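PDB 3W9V: phosphate-binding protein from Unidentified prokaryotic organism, which binds phosphate and, as a secreted member of the PstS family, belongs to the phosphate-transport proteins. Local coordinates for residues A[12-17]-A[25-30]; A[109-114]-A[124-129]; A[275-280]-A[284-289]. The protein carries 1 engineered substitution. One frame throughout, in Å; residues are numbered along the deposited sequence.

Contact 1 (A[12-17]-A[25-30]); sequences KLYLTP and APYIGV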
loop_
_atom_site.group_PDB
_atom_site.type_symbol
_atom_site.label_atom_id
_atom_site.label_comp_id
_atom_site.label_asym_id
_atom_site.label_seq_id
_atom_site.Cartn_x
_atom_site.Cartn_y
_atom_site.Cartn_z
ATOM N N LYS A 12 0.845 -3.113 11.319
ATOM C CA LYS A 12 0.574 -4.187 12.267
ATOM C C LYS A 12 1.272 -5.481 11.859
ATOM O O LYS A 12 1.637 -6.292 12.712
ATOM C CB LYS A 12 -0.926 -4.381 12.459
ATOM C CG LYS A 12 -1.592 -3.136 13.023
ATOM C CD LYS A 12 -2.999 -3.393 13.524
ATOM C CE LYS A 12 -3.938 -3.652 12.373
ATOM N NZ LYS A 12 -5.308 -3.977 12.855
ATOM N N LEU A 13 1.479 -5.666 10.559
ATOM C CA LEU A 13 2.298 -6.775 10.103
ATOM C C LEU A 13 3.738 -6.627 10.599
ATOM O O LEU A 13 4.293 -7.553 11.195
ATOM C CB LEU A 13 2.252 -6.897 8.577
ATOM C CG LEU A 13 3.227 -7.906 7.964
ATOM C CD1 LEU A 13 2.934 -9.341 8.397
ATOM C CD2 LEU A 13 3.228 -7.785 6.443
ATOM N N TYR A 14 4.331 -5.456 10.382
ATOM C CA TYR A 14 5.726 -5.261 10.762
ATOM C C TYR A 14 5.934 -5.235 12.274
ATOM O O TYR A 14 7.038 -5.485 12.738
ATOM C CB TYR A 14 6.309 -4.005 10.112
ATOM C CG TYR A 14 6.263 -4.028 8.595
ATOM C CD1 TYR A 14 6.388 -5.218 7.882
ATOM C CD2 TYR A 14 6.074 -2.859 7.879
ATOM C CE1 TYR A 14 6.333 -5.225 6.490
ATOM C CE2 TYR A 14 6.030 -2.860 6.498
ATOM C CZ TYR A 14 6.151 -4.043 5.804
ATOM O OH TYR A 14 6.087 -4.069 4.425
ATOM N N LEU A 15 4.872 -4.952 13.023
ATOM C CA LEU A 15 4.913 -4.993 14.484
ATOM C C LEU A 15 4.680 -6.389 15.059
ATOM O O LEU A 15 4.856 -6.602 16.258
ATOM C CB LEU A 15 3.892 -4.024 15.074
ATOM C CG LEU A 15 4.232 -2.542 14.981
ATOM C CD1 LEU A 15 3.025 -1.696 15.360
ATOM C CD2 LEU A 15 5.414 -2.223 15.873
ATOM N N THR A 16 4.287 -7.342 14.223
ATOM C CA THR A 16 4.076 -8.709 14.686
ATOM C C THR A 16 5.415 -9.340 15.045
ATOM O O THR A 16 6.356 -9.271 14.257
ATOM C CB THR A 16 3.397 -9.543 13.586
ATOM O OG1 THR A 16 2.086 -9.022 13.337
ATOM C CG2 THR A 16 3.279 -10.996 13.996
ATOM N N PRO A 17 5.513 -9.959 16.235
ATOM C CA PRO A 17 6.791 -10.566 16.619
ATOM C C PRO A 17 7.378 -11.473 15.538
ATOM O O PRO A 17 6.665 -12.279 14.942
ATOM C CB PRO A 17 6.425 -11.381 17.861
ATOM C CG PRO A 17 5.305 -10.604 18.478
ATOM C CD PRO A 17 4.512 -10.049 17.316
ATOM N N ALA A 25 14.709 -2.470 15.193
ATOM C CA ALA A 25 13.897 -1.760 16.177
ATOM C C ALA A 25 12.428 -1.843 15.769
ATOM O O ALA A 25 12.114 -2.075 14.598
ATOM C CB ALA A 25 14.336 -0.304 16.260
ATOM N N PRO A 26 11.506 -1.643 16.722
ATOM C CA PRO A 26 10.085 -1.665 16.365
ATOM C C PRO A 26 9.739 -0.653 15.270
ATOM O O PRO A 26 10.187 0.495 15.289
ATOM C CB PRO A 26 9.392 -1.302 17.680
ATOM C CG PRO A 26 10.343 -1.778 18.731
ATOM C CD PRO A 26 11.706 -1.490 18.173
ATOM N N TYR A 27 8.949 -1.107 14.307
ATOM C CA TYR A 27 8.517 -0.283 13.188
ATOM C C TYR A 27 7.688 0.903 13.665
ATOM O O TYR A 27 6.818 0.757 14.527
ATOM C CB TYR A 27 7.677 -1.136 12.256
ATOM C CG TYR A 27 7.220 -0.469 10.987
ATOM C CD1 TYR A 27 8.071 -0.365 9.895
ATOM C CD2 TYR A 27 5.920 0.019 10.862
ATOM C CE1 TYR A 27 7.650 0.221 8.712
ATOM C CE2 TYR A 27 5.490 0.609 9.679
ATOM C CZ TYR A 27 6.359 0.700 8.607
ATOM O OH TYR A 27 5.941 1.266 7.423
ATOM N N ILE A 28 7.938 2.067 13.077
ATOM C CA ILE A 28 7.227 3.289 13.443
ATOM C C ILE A 28 6.307 3.745 12.303
ATOM O O ILE A 28 6.767 4.241 11.277
ATOM C CB ILE A 28 8.216 4.401 13.852
ATOM C CG1 ILE A 28 9.037 3.939 15.060
ATOM C CG2 ILE A 28 7.468 5.678 14.189
ATOM C CD1 ILE A 28 10.207 4.837 15.402
ATOM N N GLY A 29 5.003 3.567 12.487
ATOM C CA GLY A 29 4.040 3.926 11.459
ATOM C C GLY A 29 3.700 5.406 11.490
ATOM O O GLY A 29 3.175 5.898 12.498
ATOM N N VAL A 30 3.992 6.108 10.394
ATOM C CA VAL A 30 3.791 7.550 10.308
ATOM C C VAL A 30 3.243 7.995 8.951
ATOM O O VAL A 30 3.037 9.184 8.737
ATOM C CB VAL A 30 5.104 8.315 10.573
ATOM C CG1 VAL A 30 5.500 8.217 12.042
ATOM C CG2 VAL A 30 6.217 7.822 9.652
HETATM O O HOH W 1 8.360 -3.917 14.624
#

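Contact 2 (A[109-114]-A[124-129]); sequences VKELCG and SGITGA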
loop_
_atom_site.group_PDB
_atom_site.type_symbol
_atom_site.label_atom_id
_atom_site.label_comp_id
_atom_site.label_asym_id
_atom_site.label_seq_id
_atom_site.Cartn_x
_atom_site.Cartn_y
_atom_site.Cartn_z
ATOM N N VAL A 109 -18.499 -0.563 -9.512
ATOM C CA VAL A 109 -17.423 0.405 -9.649
ATOM C C VAL A 109 -17.989 1.804 -9.922
ATOM O O VAL A 109 -17.501 2.791 -9.372
ATOM C CB VAL A 109 -16.410 -0.027 -10.723
ATOM C CG1 VAL A 109 -15.397 1.077 -10.992
ATOM C CG2 VAL A 109 -15.699 -1.304 -10.283
ATOM N N LYS A 110 -19.039 1.885 -10.736
ATOM C CA LYS A 110 -19.678 3.172 -11.019
ATOM C C LYS A 110 -20.210 3.835 -9.739
ATOM O O LYS A 110 -20.056 5.041 -9.545
ATOM C CB LYS A 110 -20.796 2.997 -12.054
ATOM C CG LYS A 110 -21.576 4.273 -12.386
ATOM C CD LYS A 110 -20.683 5.362 -12.956
ATOM C CE LYS A 110 -21.500 6.559 -13.423
ATOM N NZ LYS A 110 -20.619 7.701 -13.794
ATOM N N GLU A 111 -20.825 3.042 -8.862
ATOM C CA GLU A 111 -21.303 3.554 -7.576
ATOM C C GLU A 111 -20.157 4.011 -6.677
ATOM O O GLU A 111 -20.240 5.068 -6.054
ATOM C CB GLU A 111 -22.169 2.515 -6.855
ATOM C CG GLU A 111 -23.572 2.399 -7.436
ATOM C CD GLU A 111 -24.321 1.171 -6.962
ATOM O OE1 GLU A 111 -23.709 0.292 -6.316
ATOM O OE2 GLU A 111 -25.537 1.091 -7.251
ATOM N N LEU A 112 -19.098 3.203 -6.598
ATOM C CA LEU A 112 -17.902 3.568 -5.836
ATOM C C LEU A 112 -17.393 4.927 -6.293
ATOM O O LEU A 112 -17.126 5.814 -5.481
ATOM C CB LEU A 112 -16.794 2.526 -6.024
ATOM C CG LEU A 112 -15.444 2.875 -5.382
ATOM C CD1 LEU A 112 -15.459 2.612 -3.879
ATOM C CD2 LEU A 112 -14.299 2.127 -6.050
ATOM N N CYS A 113 -17.270 5.080 -7.606
ATOM C CA CYS A 113 -16.809 6.330 -8.195
ATOM C C CYS A 113 -17.699 7.513 -7.804
ATOM O O CYS A 113 -17.203 8.590 -7.479
ATOM C CB CYS A 113 -16.729 6.182 -9.715
ATOM S SG CYS A 113 -15.470 4.971 -10.231
ATOM N N GLY A 114 -19.012 7.303 -7.826
ATOM C CA GLY A 114 -19.950 8.343 -7.440
ATOM C C GLY A 114 -19.904 8.708 -5.969
ATOM O O GLY A 114 -20.080 9.875 -5.611
ATOM N N SER A 124 -29.245 5.796 -0.500
ATOM C CA SER A 124 -30.307 5.271 -1.359
ATOM C C SER A 124 -29.846 5.096 -2.809
ATOM O O SER A 124 -30.492 4.395 -3.592
ATOM C CB SER A 124 -31.549 6.166 -1.303
ATOM O OG SER A 124 -31.244 7.489 -1.709
ATOM N N GLY A 125 -28.730 5.732 -3.155
ATOM C CA GLY A 125 -28.149 5.610 -4.480
ATOM C C GLY A 125 -27.310 4.359 -4.686
ATOM O O GLY A 125 -26.737 4.165 -5.759
ATOM N N ILE A 126 -27.230 3.512 -3.665
ATOM C CA ILE A 126 -26.524 2.241 -3.782
ATOM C C ILE A 126 -27.553 1.135 -3.939
ATOM O O ILE A 126 -28.238 0.779 -2.983
ATOM C CB ILE A 126 -25.649 1.955 -2.547
ATOM C CG1 ILE A 126 -24.752 3.155 -2.238
ATOM C CG2 ILE A 126 -24.830 0.687 -2.755
ATOM C CD1 ILE A 126 -23.822 3.532 -3.362
ATOM N N THR A 127 -27.672 0.607 -5.151
ATOM C CA THR A 127 -28.723 -0.361 -5.433
ATOM C C THR A 127 -28.559 -1.618 -4.587
ATOM O O THR A 127 -27.447 -2.128 -4.421
ATOM C CB THR A 127 -28.786 -0.734 -6.930
ATOM O OG1 THR A 127 -27.566 -1.372 -7.323
ATOM C CG2 THR A 127 -29.007 0.506 -7.784
ATOM N N GLY A 128 -29.669 -2.083 -4.022
ATOM C CA GLY A 128 -29.695 -3.321 -3.266
ATOM C C GLY A 128 -29.264 -3.228 -1.813
ATOM O O GLY A 128 -29.403 -4.194 -1.066
ATOM N N ALA A 129 -28.751 -2.073 -1.402
ATOM C CA ALA A 129 -28.169 -1.946 -0.065
ATOM C C ALA A 129 -29.206 -1.750 1.040
ATOM O O ALA A 129 -28.897 -1.925 2.218
ATOM C CB ALA A 129 -27.130 -0.827 -0.031
#

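Contact 3 (A[275-280]-A[284-289]); sequences PVFGAT and GVVAYP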
loop_
_atom_site.group_PDB
_atom_site.type_symbol
_atom_site.label_atom_id
_atom_site.label_comp_id
_atom_site.label_asym_id
_atom_site.label_seq_id
_atom_site.Cartn_x
_atom_site.Cartn_y
_atom_site.Cartn_z
ATOM N N PRO A 275 5.284 -2.819 -9.408
ATOM C CA PRO A 275 4.265 -2.773 -10.457
ATOM C C PRO A 275 3.149 -1.838 -10.059
ATOM O O PRO A 275 2.790 -1.780 -8.880
ATOM C CB PRO A 275 3.720 -4.203 -10.490
ATOM C CG PRO A 275 4.751 -5.033 -9.802
ATOM C CD PRO A 275 5.361 -4.141 -8.768
ATOM N N VAL A 276 2.596 -1.132 -11.034
ATOM C CA VAL A 276 1.387 -0.370 -10.799
ATOM C C VAL A 276 0.298 -0.852 -11.728
ATOM O O VAL A 276 0.548 -1.264 -12.863
ATOM C CB VAL A 276 1.589 1.142 -10.977
ATOM C CG1 VAL A 276 2.529 1.664 -9.918
ATOM C CG2 VAL A 276 2.111 1.450 -12.371
ATOM N N PHE A 277 -0.919 -0.816 -11.216
ATOM C CA PHE A 277 -2.062 -1.210 -12.000
ATOM C C PHE A 277 -2.626 -0.023 -12.775
ATOM O O PHE A 277 -2.366 1.137 -12.442
ATOM C CB PHE A 277 -3.107 -1.850 -11.096
ATOM C CG PHE A 277 -2.722 -3.214 -10.597
ATOM C CD1 PHE A 277 -3.063 -4.338 -11.327
ATOM C CD2 PHE A 277 -2.015 -3.377 -9.416
ATOM C CE1 PHE A 277 -2.718 -5.602 -10.889
ATOM C CE2 PHE A 277 -1.660 -4.649 -8.971
ATOM C CZ PHE A 277 -2.014 -5.757 -9.708
ATOM N N GLY A 278 -3.369 -0.317 -13.833
ATOM C CA GLY A 278 -3.950 0.721 -14.660
ATOM C C GLY A 278 -5.088 0.172 -15.491
ATOM O O GLY A 278 -5.457 -0.989 -15.360
ATOM N N ALA A 279 -5.647 1.016 -16.352
ATOM C CA ALA A 279 -6.823 0.646 -17.132
ATOM C C ALA A 279 -6.541 -0.533 -18.055
ATOM O O ALA A 279 -7.345 -1.463 -18.159
ATOM C CB ALA A 279 -7.324 1.840 -17.933
ATOM N N THR A 280 -5.389 -0.499 -18.715
ATOM C CA THR A 280 -5.035 -1.545 -19.663
ATOM C C THR A 280 -3.584 -1.982 -19.489
ATOM O O THR A 280 -2.748 -1.212 -19.016
ATOM C CB THR A 280 -5.259 -1.086 -21.117
ATOM O OG1 THR A 280 -4.927 -2.151 -22.015
ATOM C CG2 THR A 280 -4.397 0.127 -21.433
ATOM N N GLY A 284 4.609 -1.828 -19.090
ATOM C CA GLY A 284 4.957 -2.056 -17.699
ATOM C C GLY A 284 3.763 -1.982 -16.767
ATOM O O GLY A 284 3.800 -2.507 -15.652
ATOM N N VAL A 285 2.699 -1.326 -17.217
ATOM C CA VAL A 285 1.479 -1.224 -16.425
ATOM C C VAL A 285 0.655 -2.510 -16.520
ATOM O O VAL A 285 0.523 -3.096 -17.602
ATOM C CB VAL A 285 0.632 -0.014 -16.863
ATOM C CG1 VAL A 285 -0.652 0.069 -16.055
ATOM C CG2 VAL A 285 1.436 1.268 -16.713
ATOM N N VAL A 286 0.115 -2.944 -15.384
ATOM C CA VAL A 286 -0.710 -4.149 -15.319
ATOM C C VAL A 286 -2.188 -3.773 -15.224
ATOM O O VAL A 286 -2.575 -2.967 -14.378
ATOM C CB VAL A 286 -0.340 -5.010 -14.095
ATOM C CG1 VAL A 286 -1.125 -6.314 -14.098
ATOM C CG2 VAL A 286 1.156 -5.282 -14.076
ATOM N N ALA A 287 -3.024 -4.349 -16.079
ATOM C CA ALA A 287 -4.442 -4.008 -16.049
ATOM C C ALA A 287 -5.093 -4.435 -14.737
ATOM O O ALA A 287 -4.844 -5.537 -14.250
ATOM C CB ALA A 287 -5.172 -4.641 -17.225
ATOM N N TYR A 288 -5.921 -3.561 -14.164
ATOM C CA TYR A 288 -6.758 -3.966 -13.040
ATOM C C TYR A 288 -7.569 -5.184 -13.476
ATOM O O TYR A 288 -8.037 -5.252 -14.614
ATOM C CB TYR A 288 -7.672 -2.827 -12.566
ATOM C CG TYR A 288 -6.957 -1.807 -11.702
ATOM C CD1 TYR A 288 -6.612 -2.097 -10.386
ATOM C CD2 TYR A 288 -6.617 -0.557 -12.208
ATOM C CE1 TYR A 288 -5.947 -1.166 -9.598
ATOM C CE2 TYR A 288 -5.956 0.380 -11.429
ATOM C CZ TYR A 288 -5.620 0.072 -10.131
ATOM O OH TYR A 288 -4.947 1.011 -9.383
ATOM N N PRO A 289 -7.715 -6.167 -12.583
ATOM C CA PRO A 289 -8.337 -7.443 -12.957
ATOM C C PRO A 289 -9.840 -7.345 -13.184
ATOM O O PRO A 289 -10.530 -6.600 -12.494
ATOM C CB PRO A 289 -8.060 -8.326 -11.741
ATOM C CG PRO A 289 -7.954 -7.363 -10.603
ATOM C CD PRO A 289 -7.260 -6.165 -11.183
HETATM O O HOH W 2 4.085 -0.955 -13.513
HETATM O O HOH W 3 -8.537 -2.881 -16.145
#

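Contact 1 (A[12-17]-A[25-30])
Tyr14 and Tyr27 meet inside a beta-alpha-beta unit made of strand 4-6, helix 11-14 and strand 28-29. Tyr14 lies on helix 11-14. Tyr27 lies just before the second strand. Their rings form a T-shaped pair, with centroids 4.9 Å apart and planes at 66°. Tyr14 brings the edge and Tyr27 the face. CD2 of Tyr14 sits over the middle of the Tyr27 ring and comes within 3.6 Å of CE1 of Tyr27. The methylene follows the same side: CB of Tyr14 is 4.2 Å from the centroid of the Tyr27 ring, in a CH-pi contact. In Tyr27, CG is anti to the backbone N; this chi1 (-176°) swings the ring toward the helix, and chi2 (81°) turns its face to Tyr14.

The hydroxyls are held elsewhere. OH of Tyr14 is hydrogen-bonded to OG of Ser88, and OH of Tyr27 to O of Ala7, just past strand 4-6. These bonds tie down the far ends of both rings and should limit their swing. The ring of Tyr27 also meets that of Trp57.

Leu15 adds a more exposed apolar flank. Its CD2 methyl lies 3.6 Å from O of Tyr27 and 4.5 Å from CB of Pro26. No direct hydrogen bond joins the two segments. A water does so instead: it donates to O of Tyr14 at 2.8 Å and accepts from N of Tyr27 at 2.9 Å. The water thus links the backbone at Tyr14 to the backbone at Tyr27, just ahead of strand 28-29.

Beyond Tyr27 the chain pairs with strand 4-6, where Ile28 makes backbone bonds with Gly4 and Gly6. A helix that joins two neighbouring parallel strands, here 4-6 and 28-29, is the beta-alpha-beta crossover, a recurring unit of periplasmic-binding-protein folds.

Contact 2 (A[109-114]-A[124-129])
Glu111 of helix 109-117 reaches across to Thr127, in the type II beta turn that runs from Ile126 to Ala129. The turn belongs to the loop between this helix and strand 136-140, within the PBP superfamily part of the chain.

The polar contact rests on one carboxylate. N of Thr127 donates to OE2 of Glu111 at 3.0 Å, and the bond is nearly straight at 169°. The N-H comes from above the carboxylate plane, 43° out of it. OG1 of Thr127 is also near, 3.2 Å from OE2 of Glu111. Beyond CG the Glu111 chain is extended (chi2 166°), which carries the carboxylate away from the helix to the turn. The second oxygen, OE1 of Glu111, forms a salt bridge with NZ of Lys234, and OG1 of Thr127 is hydrogen-bonded to the same lysine. Lys234 therefore fixes both sides of the contact, and its charge probably favours the ionised form of the buried Glu111.

The apolar contact is smaller. CD1 of Ile126 lies 4.0 Å from CB of Glu111, near the root of the side chain, while CG2 of Ile126 approaches the carboxylate. Ile126 also packs on Leu107 of strand 106-107, so it touches both that strand and the helix.

Other links hold each segment separately. The helix is tied to Cys158 by the disulfide of Cys113. Gly128 takes the left-handed corner of the turn at positive phi, and the turn closes with a weak bond from N of Ala129 to O of Ile126, 3.3 Å long.

Contact 3 (A[275-280]-A[284-289])
Phe277 and Tyr288 both place CG anti to their own carbonyl carbon (chi1 -72° and -79°), and these torsions lay the Tyr288 ring against the root of Phe277. CB of Phe277 sits over one face of Tyr288, offset toward the rim, 3.3 Å from the ring centroid. This is a tight CH-pi contact. The two rings are slid apart and barely overlap, with planes at 27°. Beside them, CG1 of Val286 touches CE1 of Phe277 at 3.7 Å, the two side chains pointing the same way.

The backbones pair in parallel. N of Val286 donates to O of Val276 at 3.1 Å, and N of Gly278 to O of Val286 at 2.8 Å. N of Tyr288 then donates to O of Gly278 at 2.9 Å. O of Val286 also receives the CA-H of Phe277. CG1 of Val285 packs against the bare CA of Gly278 at 3.6 Å.

Waters extend the pairing at both ends. One joins N of Val276 to O of Gly284, and another links O of Ala279 to O of Tyr288.

Phe277 and Tyr288 are both buried: each touches Leu296 of strand 296-304, and Tyr288 meets Phe153 of helix 145-157 edge-to-face. Val286 bonds to both neighbours of its partner Phe277, and Gly278 to both neighbours of Ala287. This is the pattern of parallel beta bridges, here in a separate two-stranded sheet at the surface.

The contacts follow one another along the chain without overlap. Contact 1 lies on the opposite side of the chain's centre from the other two. Its centre is about 36 Å from that of contact 2 and 29 Å from that of contact 3. Contacts 2 and 3 are nearer, with closest atoms about 8 Å apart. Helix 145-157 lies between them: Phe153 packs against Val109 and Leu112 of one and Tyr288 of the other. Strand 296-304 relates contacts 1 and 3. It shares the mixed sheet with strand 28-29, and its Leu296 touches Phe277 and Tyr288. The three contacts thus join local chain neighbours in well-separated parts of one phosphate-binding chain.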